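Local coordinates for fumarate lyase (Mesorhizobium sp., PDB 3C8T), which is of undefined precise function but belongs to the mostly helical, tetrameric fumarate lyase superfamily, at residues S129-L134 with A170-A175; T144-R149 with D351-N356; L186-S191 with E210-L215; T223-R228 with F311-G316. One frame throughout, in Å; residues are numbered along the deposited sequence.

Contact 1 (S129-L134 with A170-A175); sequences SVRKAL and AFDRHA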
loop_
_atom_site.group_PDB
_atom_site.type_symbol
_atom_site.label_atom_id
_atom_site.label_comp_id
_atom_site.label_asym_id
_atom_site.label_seq_id
_atom_site.Cartn_x
_atom_site.Cartn_y
_atom_site.Cartn_z
ATOM N N SER A 129 -18.938 5.519 -22.380
ATOM C CA SER A 129 -19.688 6.715 -21.981
ATOM C C SER A 129 -18.799 7.831 -21.468
ATOM O O SER A 129 -19.063 8.992 -21.768
ATOM C CB SER A 129 -20.740 6.434 -20.901
ATOM O OG SER A 129 -21.516 5.329 -21.260
ATOM N N VAL A 130 -17.791 7.498 -20.653
ATOM C CA VAL A 130 -16.825 8.510 -20.170
ATOM C C VAL A 130 -16.177 9.259 -21.364
ATOM O O VAL A 130 -16.198 10.507 -21.408
ATOM C CB VAL A 130 -15.781 7.962 -19.106
ATOM C CG1 VAL A 130 -14.674 9.004 -18.795
ATOM C CG2 VAL A 130 -16.498 7.641 -17.822
ATOM N N ARG A 131 -15.641 8.489 -22.322
ATOM C CA ARG A 131 -15.017 9.050 -23.529
ATOM C C ARG A 131 -16.013 9.940 -24.297
ATOM O O ARG A 131 -15.655 11.054 -24.698
ATOM C CB ARG A 131 -14.450 7.950 -24.438
ATOM C CG ARG A 131 -13.348 7.148 -23.785
ATOM C CD ARG A 131 -13.046 5.868 -24.541
ATOM N NE ARG A 131 -12.274 6.147 -25.744
ATOM C CZ ARG A 131 -12.230 5.350 -26.814
ATOM N NH1 ARG A 131 -12.932 4.212 -26.836
ATOM N NH2 ARG A 131 -11.473 5.687 -27.864
ATOM N N LYS A 132 -17.250 9.470 -24.476
ATOM C CA LYS A 132 -18.283 10.296 -25.132
ATOM C C LYS A 132 -18.532 11.646 -24.451
ATOM O O LYS A 132 -18.544 12.690 -25.122
ATOM C CB LYS A 132 -19.601 9.534 -25.284
ATOM C CG LYS A 132 -19.649 8.723 -26.562
ATOM C CD LYS A 132 -20.873 7.773 -26.630
ATOM C CE LYS A 132 -20.429 6.283 -26.736
ATOM N NZ LYS A 132 -21.440 5.477 -27.536
ATOM N N ALA A 133 -18.741 11.643 -23.136
ATOM C CA ALA A 133 -18.976 12.895 -22.434
ATOM C C ALA A 133 -17.740 13.811 -22.450
ATOM O O ALA A 133 -17.875 15.030 -22.502
ATOM C CB ALA A 133 -19.480 12.634 -21.010
ATOM N N LEU A 134 -16.537 13.225 -22.490
ATOM C CA LEU A 134 -15.320 14.014 -22.569
ATOM C C LEU A 134 -15.131 14.636 -23.955
ATOM O O LEU A 134 -14.753 15.848 -24.072
ATOM C CB LEU A 134 -14.076 13.215 -22.153
ATOM C CG LEU A 134 -13.971 12.916 -20.657
ATOM C CD1 LEU A 134 -12.849 11.883 -20.346
ATOM C CD2 LEU A 134 -13.772 14.218 -19.886
ATOM N N ALA A 170 -6.157 9.884 -21.958
ATOM C CA ALA A 170 -5.978 8.790 -20.991
ATOM C C ALA A 170 -6.999 7.656 -21.169
ATOM O O ALA A 170 -6.640 6.467 -21.088
ATOM C CB ALA A 170 -6.074 9.359 -19.519
ATOM N N PHE A 171 -8.263 8.034 -21.356
ATOM C CA PHE A 171 -9.371 7.059 -21.484
ATOM C C PHE A 171 -9.384 6.365 -22.831
ATOM O O PHE A 171 -9.748 5.185 -22.924
ATOM C CB PHE A 171 -10.711 7.691 -21.133
ATOM C CG PHE A 171 -10.843 7.946 -19.681
ATOM C CD1 PHE A 171 -11.173 6.898 -18.810
ATOM C CD2 PHE A 171 -10.509 9.198 -19.149
ATOM C CE1 PHE A 171 -11.232 7.115 -17.432
ATOM C CE2 PHE A 171 -10.544 9.416 -17.785
ATOM C CZ PHE A 171 -10.920 8.385 -16.922
ATOM N N ASP A 172 -8.944 7.079 -23.866
ATOM C CA ASP A 172 -8.624 6.449 -25.138
ATOM C C ASP A 172 -7.576 5.385 -24.929
ATOM O O ASP A 172 -7.696 4.315 -25.497
ATOM C CB ASP A 172 -8.099 7.482 -26.138
ATOM C CG ASP A 172 -9.190 8.487 -26.586
ATOM O OD1 ASP A 172 -10.389 8.146 -26.520
ATOM O OD2 ASP A 172 -8.839 9.603 -27.019
ATOM N N ARG A 173 -6.533 5.651 -24.124
ATOM C CA ARG A 173 -5.527 4.601 -23.884
ATOM C C ARG A 173 -6.054 3.461 -23.030
ATOM O O ARG A 173 -5.586 2.336 -23.186
ATOM C CB ARG A 173 -4.196 5.124 -23.331
ATOM C CG ARG A 173 -3.358 5.928 -24.319
ATOM C CD ARG A 173 -2.064 6.496 -23.660
ATOM N NE ARG A 173 -2.294 7.446 -22.574
ATOM C CZ ARG A 173 -2.209 8.783 -22.678
ATOM N NH1 ARG A 173 -1.925 9.372 -23.852
ATOM N NH2 ARG A 173 -2.420 9.552 -21.595
ATOM N N HIS A 174 -7.012 3.729 -22.139
ATOM C CA HIS A 174 -7.482 2.687 -21.213
ATOM C C HIS A 174 -8.342 1.724 -22.009
ATOM O O HIS A 174 -8.291 0.507 -21.767
ATOM C CB HIS A 174 -8.295 3.227 -20.008
ATOM C CG HIS A 174 -7.506 4.081 -19.040
ATOM N ND1 HIS A 174 -6.275 3.709 -18.537
ATOM C CD2 HIS A 174 -7.818 5.253 -18.430
ATOM C CE1 HIS A 174 -5.841 4.639 -17.703
ATOM N NE2 HIS A 174 -6.761 5.588 -17.622
ATOM N N ALA A 175 -9.139 2.272 -22.943
ATOM C CA ALA A 175 -9.924 1.445 -23.884
ATOM C C ALA A 175 -9.077 0.452 -24.633
ATOM O O ALA A 175 -9.481 -0.709 -24.774
ATOM C CB ALA A 175 -10.714 2.291 -24.860
#

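Contact 2 (T144-R149 with D351-N356); sequences TPMAGR and DRMREN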
loop_
_atom_site.group_PDB
_atom_site.type_symbol
_atom_site.label_atom_id
_atom_site.label_comp_id
_atom_site.label_asym_id
_atom_site.label_seq_id
_atom_site.Cartn_x
_atom_site.Cartn_y
_atom_site.Cartn_z
ATOM N N THR A 144 -13.012 27.882 -25.434
ATOM C CA THR A 144 -13.295 28.542 -24.159
ATOM C C THR A 144 -11.973 28.827 -23.377
ATOM O O THR A 144 -11.362 27.883 -22.782
ATOM C CB THR A 144 -14.226 27.658 -23.311
ATOM O OG1 THR A 144 -15.297 27.129 -24.124
ATOM C CG2 THR A 144 -14.820 28.444 -22.109
ATOM N N PRO A 145 -11.511 30.105 -23.351
ATOM C CA PRO A 145 -10.226 30.357 -22.676
ATOM C C PRO A 145 -10.342 30.347 -21.146
ATOM O O PRO A 145 -11.411 30.630 -20.577
ATOM C CB PRO A 145 -9.809 31.742 -23.171
ATOM C CG PRO A 145 -11.044 32.362 -23.771
ATOM C CD PRO A 145 -12.136 31.350 -23.841
ATOM N N MET A 146 -9.243 29.984 -20.504
ATOM C CA MET A 146 -9.137 29.910 -19.044
ATOM C C MET A 146 -7.644 29.948 -18.670
ATOM O O MET A 146 -6.783 29.759 -19.529
ATOM C CB MET A 146 -9.810 28.629 -18.496
ATOM C CG MET A 146 -9.096 27.275 -18.822
ATOM S SD MET A 146 -10.044 25.879 -18.116
ATOM C CE MET A 146 -9.809 26.129 -16.341
ATOM N N ALA A 147 -7.339 30.172 -17.397
ATOM C CA ALA A 147 -5.946 30.072 -16.938
ATOM C C ALA A 147 -5.495 28.590 -16.869
ATOM O O ALA A 147 -6.178 27.760 -16.252
ATOM C CB ALA A 147 -5.805 30.759 -15.590
ATOM N N GLY A 148 -4.383 28.261 -17.550
ATOM C CA GLY A 148 -3.568 27.093 -17.247
ATOM C C GLY A 148 -2.957 27.223 -15.856
ATOM O O GLY A 148 -2.555 28.323 -15.458
ATOM N N ARG A 149 -2.895 26.123 -15.099
ATOM C CA ARG A 149 -2.301 26.168 -13.758
ATOM C C ARG A 149 -1.184 25.132 -13.533
ATOM O O ARG A 149 -1.338 23.936 -13.835
ATOM C CB ARG A 149 -3.392 26.025 -12.681
ATOM C CG ARG A 149 -4.434 27.136 -12.714
ATOM C CD ARG A 149 -5.612 26.852 -11.853
ATOM N NE ARG A 149 -6.532 27.999 -11.786
ATOM C CZ ARG A 149 -7.717 28.077 -12.419
ATOM N NH1 ARG A 149 -8.159 27.071 -13.184
ATOM N NH2 ARG A 149 -8.455 29.186 -12.303
ATOM N N ASP A 351 -17.824 32.648 -18.071
ATOM C CA ASP A 351 -17.738 33.964 -17.446
ATOM C C ASP A 351 -16.781 33.981 -16.280
ATOM O O ASP A 351 -15.910 34.842 -16.221
ATOM C CB ASP A 351 -19.136 34.522 -17.034
ATOM C CG ASP A 351 -19.934 33.574 -16.081
ATOM O OD1 ASP A 351 -19.629 32.374 -15.989
ATOM O OD2 ASP A 351 -20.890 34.041 -15.424
ATOM N N ARG A 352 -16.905 33.012 -15.368
ATOM C CA ARG A 352 -15.945 32.914 -14.264
ATOM C C ARG A 352 -14.544 32.583 -14.808
ATOM O O ARG A 352 -13.571 33.062 -14.274
ATOM C CB ARG A 352 -16.361 31.879 -13.208
ATOM C CG ARG A 352 -17.472 32.295 -12.263
ATOM C CD ARG A 352 -17.169 33.571 -11.486
ATOM N NE ARG A 352 -16.119 33.410 -10.477
ATOM C CZ ARG A 352 -16.306 32.856 -9.269
ATOM N NH1 ARG A 352 -17.500 32.368 -8.933
ATOM N NH2 ARG A 352 -15.293 32.761 -8.405
ATOM N N MET A 353 -14.468 31.797 -15.885
ATOM C CA MET A 353 -13.195 31.420 -16.467
ATOM C C MET A 353 -12.429 32.644 -16.999
ATOM O O MET A 353 -11.210 32.764 -16.821
ATOM C CB MET A 353 -13.381 30.356 -17.583
ATOM C CG MET A 353 -13.674 28.906 -17.089
ATOM S SD MET A 353 -14.065 27.675 -18.395
ATOM C CE MET A 353 -14.079 26.180 -17.364
ATOM N N ARG A 354 -13.162 33.500 -17.703
ATOM C CA ARG A 354 -12.669 34.734 -18.330
ATOM C C ARG A 354 -12.214 35.677 -17.210
ATOM O O ARG A 354 -11.143 36.270 -17.274
ATOM C CB ARG A 354 -13.841 35.359 -19.127
ATOM C CG ARG A 354 -13.511 36.381 -20.215
ATOM C CD ARG A 354 -14.801 36.980 -20.975
ATOM N NE ARG A 354 -16.086 36.247 -20.817
ATOM C CZ ARG A 354 -16.448 35.147 -21.501
ATOM N NH1 ARG A 354 -15.632 34.594 -22.418
ATOM N NH2 ARG A 354 -17.628 34.577 -21.264
ATOM N N GLU A 355 -13.027 35.794 -16.164
ATOM C CA GLU A 355 -12.687 36.649 -15.035
ATOM C C GLU A 355 -11.401 36.195 -14.335
ATOM O O GLU A 355 -10.537 37.023 -13.992
ATOM C CB GLU A 355 -13.869 36.713 -14.073
ATOM C CG GLU A 355 -13.628 37.496 -12.748
ATOM C CD GLU A 355 -14.832 37.382 -11.783
ATOM O OE1 GLU A 355 -14.611 37.230 -10.548
ATOM O OE2 GLU A 355 -16.006 37.419 -12.276
ATOM N N ASN A 356 -11.237 34.887 -14.142
ATOM C CA ASN A 356 -10.035 34.408 -13.460
ATOM C C ASN A 356 -8.790 34.589 -14.362
ATOM O O ASN A 356 -7.706 34.928 -13.887
ATOM C CB ASN A 356 -10.207 32.950 -12.967
ATOM C CG ASN A 356 -11.356 32.804 -11.954
ATOM O OD1 ASN A 356 -11.672 33.738 -11.228
ATOM N ND2 ASN A 356 -11.964 31.632 -11.900
HETATM O O HOH W 1 -9.427 30.571 -15.647
#

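Contact 3 (L186-S191 with E210-L215); sequences LVVEFS and ELAREL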
loop_
_atom_site.group_PDB
_atom_site.type_symbol
_atom_site.label_atom_id
_atom_site.label_comp_id
_atom_site.label_asym_id
_atom_site.label_seq_id
_atom_site.Cartn_x
_atom_site.Cartn_y
_atom_site.Cartn_z
ATOM N N LEU A 186 -9.389 -14.154 -19.879
ATOM C CA LEU A 186 -10.602 -14.951 -20.183
ATOM C C LEU A 186 -10.286 -16.354 -20.712
ATOM O O LEU A 186 -10.531 -16.673 -21.888
ATOM C CB LEU A 186 -11.591 -14.191 -21.070
ATOM C CG LEU A 186 -12.082 -12.845 -20.490
ATOM C CD1 LEU A 186 -12.911 -12.086 -21.539
ATOM C CD2 LEU A 186 -12.894 -13.014 -19.190
ATOM N N VAL A 187 -9.774 -17.187 -19.815
ATOM C CA VAL A 187 -9.392 -18.547 -20.133
ATOM C C VAL A 187 -9.996 -19.434 -19.086
ATOM O O VAL A 187 -10.224 -19.015 -17.952
ATOM C CB VAL A 187 -7.825 -18.782 -20.189
ATOM C CG1 VAL A 187 -7.198 -18.095 -21.382
ATOM C CG2 VAL A 187 -7.127 -18.363 -18.914
ATOM N N VAL A 188 -10.283 -20.672 -19.488
ATOM C CA VAL A 188 -10.881 -21.688 -18.619
ATOM C C VAL A 188 -9.880 -22.089 -17.548
ATOM O O VAL A 188 -8.647 -22.034 -17.774
ATOM C CB VAL A 188 -11.330 -22.931 -19.500
ATOM C CG1 VAL A 188 -10.159 -23.941 -19.785
ATOM C CG2 VAL A 188 -12.477 -23.628 -18.870
ATOM N N GLU A 189 -10.373 -22.486 -16.384
ATOM C CA GLU A 189 -9.520 -23.274 -15.486
ATOM C C GLU A 189 -10.085 -24.701 -15.343
ATOM O O GLU A 189 -11.182 -24.877 -14.795
ATOM C CB GLU A 189 -9.394 -22.645 -14.097
ATOM C CG GLU A 189 -8.464 -23.447 -13.197
ATOM C CD GLU A 189 -7.045 -22.928 -13.235
ATOM O OE1 GLU A 189 -6.258 -23.506 -13.988
ATOM O OE2 GLU A 189 -6.728 -21.938 -12.535
ATOM N N PHE A 190 -9.355 -25.700 -15.844
ATOM C CA PHE A 190 -9.724 -27.088 -15.576
ATOM C C PHE A 190 -8.484 -27.969 -15.533
ATOM O O PHE A 190 -7.929 -28.361 -16.597
ATOM C CB PHE A 190 -10.741 -27.624 -16.601
ATOM C CG PHE A 190 -11.204 -29.012 -16.291
ATOM C CD1 PHE A 190 -12.058 -29.244 -15.213
ATOM C CD2 PHE A 190 -10.757 -30.090 -17.061
ATOM C CE1 PHE A 190 -12.466 -30.532 -14.906
ATOM C CE2 PHE A 190 -11.132 -31.373 -16.774
ATOM C CZ PHE A 190 -11.995 -31.625 -15.697
ATOM N N SER A 191 -8.012 -28.241 -14.314
ATOM C CA SER A 191 -6.760 -28.987 -14.166
ATOM C C SER A 191 -6.739 -29.972 -13.016
ATOM O O SER A 191 -5.754 -30.664 -12.828
ATOM C CB SER A 191 -5.558 -28.044 -14.042
ATOM O OG SER A 191 -5.289 -27.378 -15.272
ATOM N N GLU A 210 -12.019 -28.842 -24.893
ATOM C CA GLU A 210 -13.450 -28.932 -25.170
ATOM C C GLU A 210 -14.301 -28.025 -24.285
ATOM O O GLU A 210 -15.262 -27.400 -24.746
ATOM C CB GLU A 210 -13.946 -30.371 -25.051
ATOM C CG GLU A 210 -13.984 -31.082 -26.353
ATOM C CD GLU A 210 -14.677 -30.255 -27.443
ATOM O OE1 GLU A 210 -15.927 -30.066 -27.372
ATOM O OE2 GLU A 210 -13.952 -29.793 -28.360
ATOM N N LEU A 211 -13.947 -27.989 -23.011
ATOM C CA LEU A 211 -14.621 -27.172 -22.017
ATOM C C LEU A 211 -14.480 -25.673 -22.307
ATOM O O LEU A 211 -15.432 -24.933 -22.170
ATOM C CB LEU A 211 -14.097 -27.520 -20.625
ATOM C CG LEU A 211 -14.625 -26.722 -19.435
ATOM C CD1 LEU A 211 -16.085 -26.978 -19.277
ATOM C CD2 LEU A 211 -13.888 -27.143 -18.180
ATOM N N ALA A 212 -13.307 -25.244 -22.743
ATOM C CA ALA A 212 -13.104 -23.850 -23.124
ATOM C C ALA A 212 -14.081 -23.500 -24.267
ATOM O O ALA A 212 -14.719 -22.442 -24.275
ATOM C CB ALA A 212 -11.672 -23.639 -23.544
ATOM N N ARG A 213 -14.211 -24.430 -25.210
ATOM C CA ARG A 213 -15.044 -24.236 -26.368
ATOM C C ARG A 213 -16.486 -24.116 -25.942
ATOM O O ARG A 213 -17.161 -23.205 -26.374
ATOM C CB ARG A 213 -14.825 -25.371 -27.364
ATOM C CG ARG A 213 -15.284 -25.045 -28.771
ATOM C CD ARG A 213 -14.631 -25.963 -29.812
ATOM N NE ARG A 213 -15.314 -27.251 -30.039
ATOM C CZ ARG A 213 -16.594 -27.529 -29.786
ATOM N NH1 ARG A 213 -17.414 -26.617 -29.278
ATOM N NH2 ARG A 213 -17.064 -28.742 -30.052
ATOM N N GLU A 214 -16.949 -25.001 -25.063
ATOM C CA GLU A 214 -18.334 -24.980 -24.588
ATOM C C GLU A 214 -18.708 -23.660 -23.923
ATOM O O GLU A 214 -19.843 -23.229 -23.993
ATOM C CB GLU A 214 -18.566 -26.080 -23.541
ATOM C CG GLU A 214 -19.154 -27.363 -24.033
ATOM C CD GLU A 214 -20.492 -27.156 -24.755
ATOM O OE1 GLU A 214 -20.552 -27.497 -25.957
ATOM O OE2 GLU A 214 -21.470 -26.642 -24.141
ATOM N N LEU A 215 -17.754 -23.052 -23.225
ATOM C CA LEU A 215 -18.032 -21.842 -22.467
ATOM C C LEU A 215 -17.636 -20.614 -23.253
ATOM O O LEU A 215 -17.840 -19.496 -22.801
ATOM C CB LEU A 215 -17.246 -21.854 -21.158
ATOM C CG LEU A 215 -17.670 -22.906 -20.149
ATOM C CD1 LEU A 215 -16.690 -22.938 -18.980
ATOM C CD2 LEU A 215 -19.090 -22.624 -19.691
#

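Contact 4 (T223-R228 with F311-G316); sequences TWHSAR and FERATG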
loop_
_atom_site.group_PDB
_atom_site.type_symbol
_atom_site.label_atom_id
_atom_site.label_comp_id
_atom_site.label_asym_id
_atom_site.label_seq_id
_atom_site.Cartn_x
_atom_site.Cartn_y
_atom_site.Cartn_z
ATOM N N THR A 223 -2.207 -24.907 -16.386
ATOM C CA THR A 223 -2.825 -24.693 -15.088
ATOM C C THR A 223 -2.416 -23.355 -14.465
ATOM O O THR A 223 -1.215 -23.001 -14.410
ATOM C CB THR A 223 -2.411 -25.844 -14.145
ATOM O OG1 THR A 223 -2.677 -27.087 -14.797
ATOM C CG2 THR A 223 -3.168 -25.776 -12.780
ATOM N N TRP A 224 -3.413 -22.592 -14.024
ATOM C CA TRP A 224 -3.106 -21.313 -13.400
ATOM C C TRP A 224 -3.663 -21.219 -11.969
ATOM O O TRP A 224 -3.928 -20.139 -11.488
ATOM C CB TRP A 224 -3.508 -20.127 -14.317
ATOM C CG TRP A 224 -4.916 -20.160 -14.842
ATOM C CD1 TRP A 224 -5.383 -20.876 -15.907
ATOM C CD2 TRP A 224 -6.054 -19.418 -14.325
ATOM N NE1 TRP A 224 -6.741 -20.623 -16.096
ATOM C CE2 TRP A 224 -7.159 -19.718 -15.145
ATOM C CE3 TRP A 224 -6.221 -18.502 -13.270
ATOM C CZ2 TRP A 224 -8.421 -19.165 -14.928
ATOM C CZ3 TRP A 224 -7.495 -17.934 -13.058
ATOM C CH2 TRP A 224 -8.558 -18.267 -13.876
ATOM N N HIS A 225 -3.856 -22.367 -11.309
ATOM C CA HIS A 225 -4.280 -22.410 -9.905
ATOM C C HIS A 225 -3.351 -21.495 -9.088
ATOM O O HIS A 225 -3.805 -20.808 -8.175
ATOM C CB HIS A 225 -4.208 -23.832 -9.345
ATOM C CG HIS A 225 -5.259 -24.771 -9.868
ATOM N ND1 HIS A 225 -5.056 -26.136 -9.955
ATOM C CD2 HIS A 225 -6.513 -24.553 -10.317
ATOM C CE1 HIS A 225 -6.137 -26.710 -10.444
ATOM N NE2 HIS A 225 -7.041 -25.773 -10.659
ATOM N N SER A 226 -2.061 -21.491 -9.430
ATOM C CA SER A 226 -1.055 -20.723 -8.682
ATOM C C SER A 226 -0.256 -19.696 -9.505
ATOM O O SER A 226 0.696 -19.114 -8.994
ATOM C CB SER A 226 -0.104 -21.679 -7.972
ATOM O OG SER A 226 0.709 -22.328 -8.921
ATOM N N ALA A 227 -0.669 -19.466 -10.750
ATOM C CA ALA A 227 -0.105 -18.428 -11.649
ATOM C C ALA A 227 -1.184 -17.365 -11.911
ATOM O O ALA A 227 -1.973 -17.459 -12.876
ATOM C CB ALA A 227 0.387 -19.073 -12.995
ATOM N N ARG A 228 -1.215 -16.342 -11.053
ATOM C CA ARG A 228 -2.398 -15.450 -10.926
ATOM C C ARG A 228 -2.237 -14.099 -11.639
ATOM O O ARG A 228 -2.979 -13.153 -11.338
ATOM C CB ARG A 228 -2.697 -15.205 -9.414
ATOM C CG ARG A 228 -2.792 -16.508 -8.553
ATOM C CD ARG A 228 -3.793 -17.526 -9.141
ATOM N NE ARG A 228 -5.200 -17.150 -8.954
ATOM C CZ ARG A 228 -6.241 -17.882 -9.342
ATOM N NH1 ARG A 228 -6.048 -19.041 -10.002
ATOM N NH2 ARG A 228 -7.485 -17.461 -9.055
ATOM N N PHE A 311 3.252 -23.204 -4.304
ATOM C CA PHE A 311 2.969 -24.546 -4.818
ATOM C C PHE A 311 1.725 -24.613 -5.692
ATOM O O PHE A 311 1.556 -23.755 -6.563
ATOM C CB PHE A 311 3.011 -25.591 -3.696
ATOM C CG PHE A 311 4.352 -25.650 -3.023
ATOM C CD1 PHE A 311 5.457 -26.184 -3.702
ATOM C CD2 PHE A 311 4.535 -25.114 -1.755
ATOM C CE1 PHE A 311 6.713 -26.196 -3.117
ATOM C CE2 PHE A 311 5.802 -25.136 -1.135
ATOM C CZ PHE A 311 6.903 -25.667 -1.839
ATOM N N GLU A 312 0.873 -25.613 -5.469
ATOM C CA GLU A 312 -0.138 -25.953 -6.442
ATOM C C GLU A 312 -1.493 -25.361 -6.023
ATOM O O GLU A 312 -2.449 -25.342 -6.808
ATOM C CB GLU A 312 -0.172 -27.469 -6.698
ATOM C CG GLU A 312 1.024 -28.010 -7.542
ATOM C CD GLU A 312 2.417 -27.680 -6.943
ATOM O OE1 GLU A 312 2.836 -28.319 -5.929
ATOM O OE2 GLU A 312 3.084 -26.766 -7.476
ATOM N N ARG A 313 -1.530 -24.796 -4.822
ATOM C CA ARG A 313 -2.712 -24.075 -4.272
ATOM C C ARG A 313 -2.288 -23.613 -2.900
ATOM O O ARG A 313 -1.732 -24.400 -2.101
ATOM C CB ARG A 313 -3.941 -24.993 -4.111
ATOM C CG ARG A 313 -5.312 -24.271 -3.820
ATOM C CD ARG A 313 -6.524 -25.220 -4.133
ATOM N NE ARG A 313 -6.437 -25.668 -5.528
ATOM C CZ ARG A 313 -6.231 -26.929 -5.918
ATOM N NH1 ARG A 313 -6.180 -27.923 -5.028
ATOM N NH2 ARG A 313 -6.119 -27.204 -7.224
ATOM N N ALA A 314 -2.551 -22.351 -2.625
ATOM C CA ALA A 314 -2.324 -21.795 -1.292
ATOM C C ALA A 314 -3.567 -20.967 -0.908
ATOM O O ALA A 314 -3.948 -20.017 -1.600
ATOM C CB ALA A 314 -1.058 -20.966 -1.267
ATOM N N THR A 315 -4.209 -21.367 0.181
ATOM C CA THR A 315 -5.513 -20.828 0.557
ATOM C C THR A 315 -5.427 -19.352 1.029
ATOM O O THR A 315 -6.260 -18.522 0.656
ATOM C CB THR A 315 -6.136 -21.760 1.585
ATOM O OG1 THR A 315 -5.107 -22.158 2.516
ATOM C CG2 THR A 315 -6.628 -23.030 0.876
ATOM N N GLY A 316 -4.391 -19.016 1.783
ATOM C CA GLY A 316 -4.168 -17.623 2.209
ATOM C C GLY A 316 -4.153 -16.648 1.034
ATOM O O GLY A 316 -5.044 -15.792 0.915
HETATM O O HOH W 2 -2.427 -26.761 -9.213
#

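Contact 1 (S129-L134 with A170-A175)
R131 reaches across to the facing helix and touches F171, D172 and A175 in turn. Beyond CB, CG of R131 lies against CB of F171 at 3.8 Å, and CD passes the F171 carbonyl oxygen. The chain then bends at chi3 (76°), which carries the guanidinium alongside D172. There two nitrogens of R131 grip one carboxylate oxygen, NE at 2.9 Å and NH2 at 3.0 Å from OD1 of D172. The oxygen lies in the guanidinium plane, yet the two flat groups stand 81° apart: NE takes the anti lone pair, whereas NH2 comes from above the carboxylate plane. The axes of segments 129-134 and 170-175 approach to 9.8 Å and run nearly antiparallel, at 154°; they lie on helices 104-140 and 160-185 of the long superfamily bundle. Farther out, NH1 of R131 pairs with E128, while CB of A175 covers one guanidinium face, 3.5 Å from NH1. OD2 of D172 has a second cationic partner in R443. Beside the ion pair, CG1 of V130 sits almost centrally over one face of the F171 ring, a CH-pi contact of 3.9 Å to the centroid, and CD1 of L134 approaches CD2 of F171 at 3.8 Å.

Contact 2 (T144-R149 with D351-N356)
M353 and M146 take different side-chain conformations: M353 is extended beyond CG (chi2 174°, chi3 172°), whereas M146 starts with CG between its backbone N and carbonyl carbon (chi1 70°) and bends at chi3. CB of M146 lies 4.1 Å from CB of M353, and CE of M353 comes equally near SD of M146. SD of M353 lies 3.9 Å from CG2 of T144, the two side chains crossing at about a right angle. CB of M353 rests 3.6 Å from the carbonyl oxygen of P145. A water joins the backbones, accepting from N of A147 at 2.8 Å and donating to O of M353 at 3.1 Å. R149 brings NH2 near CB of N356, but its charge is met by E262 and by E259 of the third subunit. Strand 145-150 is the middle strand of a three-stranded antiparallel sheet, between 153-155 and 157-159; helix 350-357 lies against it, and F160 of helix 160-185 and M255 of helix 229-255 touch both methionines.

Contact 3 (L186-S191 with E210-L215)
V188, L211 and A212 bury the most surface where the loop leaving helix 160-185 folds back on helix 204-215, an apolar loop-on-helix contact within the largely helical fumarate lyase fold. V188 divides its two methyls between neighbouring residues of the helix. CG2 of V188, anti to the backbone N, approaches CG of L211 at 3.8 Å, the two side chains crossing obliquely. CG1 of V188 turns instead to A212, whose CB is 4.1 Å away; the small A212 methyl is consistent with the close approach here, CA of V188 lying 5.5 Å from CA of A212. One helical turn beyond L211, CD1 of L215 adds a looser contact of 4.3 Å with CG2 of V188. Although V188 is wedged among side chains of the helix, its carbonyl oxygen serves another part of the fold, accepting from NE1 of W224. Helix 23-43 supplies further cover, with L37 against F190 and A36 against L215, and T110 of helix 104-140 also touches L215. L211 completes the contact with its other neighbour in the loop, F190, which it crosses at about a right angle: CD2 of L211 lies 3.6 Å from CB of F190 and 3.8 Å from CG at the root of the ring.

Contact 4 (T223-R228 with F311-G316)
H225 and S226 meet E312, R313 and F311 in a buried, mainly polar contact between two loops, each running into a long helix: 229-255 after R228 and 315-344 after A314. The imidazole is approached from two directions. NH2 of R313 stands over one face, offset toward the rim and 3.1 Å from ND1 of H225, with guanidinium and ring planes 73° apart. In the ring plane, a water lies 2.8 Å from ND1 of H225 and donates to the carbonyl oxygen of E312, also at 2.8 Å. O of E312 is also 3.4 Å from CB of H225. NE2 of H225 is hydrogen-bonded to D106 and NE of R313 to Q105, so residues at the start of helix 104-140 probably help to hold both groups. In this tetramer of the fumarate lyase superfamily, these loops also meet the second subunit: E312 forms a salt bridge with K163 of that subunit, and F311 a cation-pi contact with its R149. S226 places OG between its backbone N and carbonyl carbon (chi1 70°), which brings OG to 2.9 Å from O of F311, an oxygen that accepts from K247 of the second subunit.

The four contacts are spread along an elongated helical subunit. Contact 1 lies nearest its centre, joining helices 104-140 and 160-185, while contact 2 and the pair formed by contacts 3 and 4 lie on opposite sides of that centre. Between centres, contacts 2 and 3 are about 55 Å apart, and so are contacts 2 and 4. Contacts 3 and 4 are about 17 Å apart between centres and touch directly, OG of S191 lying 2.7 Å from OG1 of T223 in a probable hydrogen bond. Along the chain, contacts 1, 3 and 4 follow in series, whereas contact 2 spans from 144-149 to 351-356 and encloses both 3 and 4. The distant ends nevertheless meet in the tetramer: residues of contact 2 in one subunit meet those of contact 4 in another.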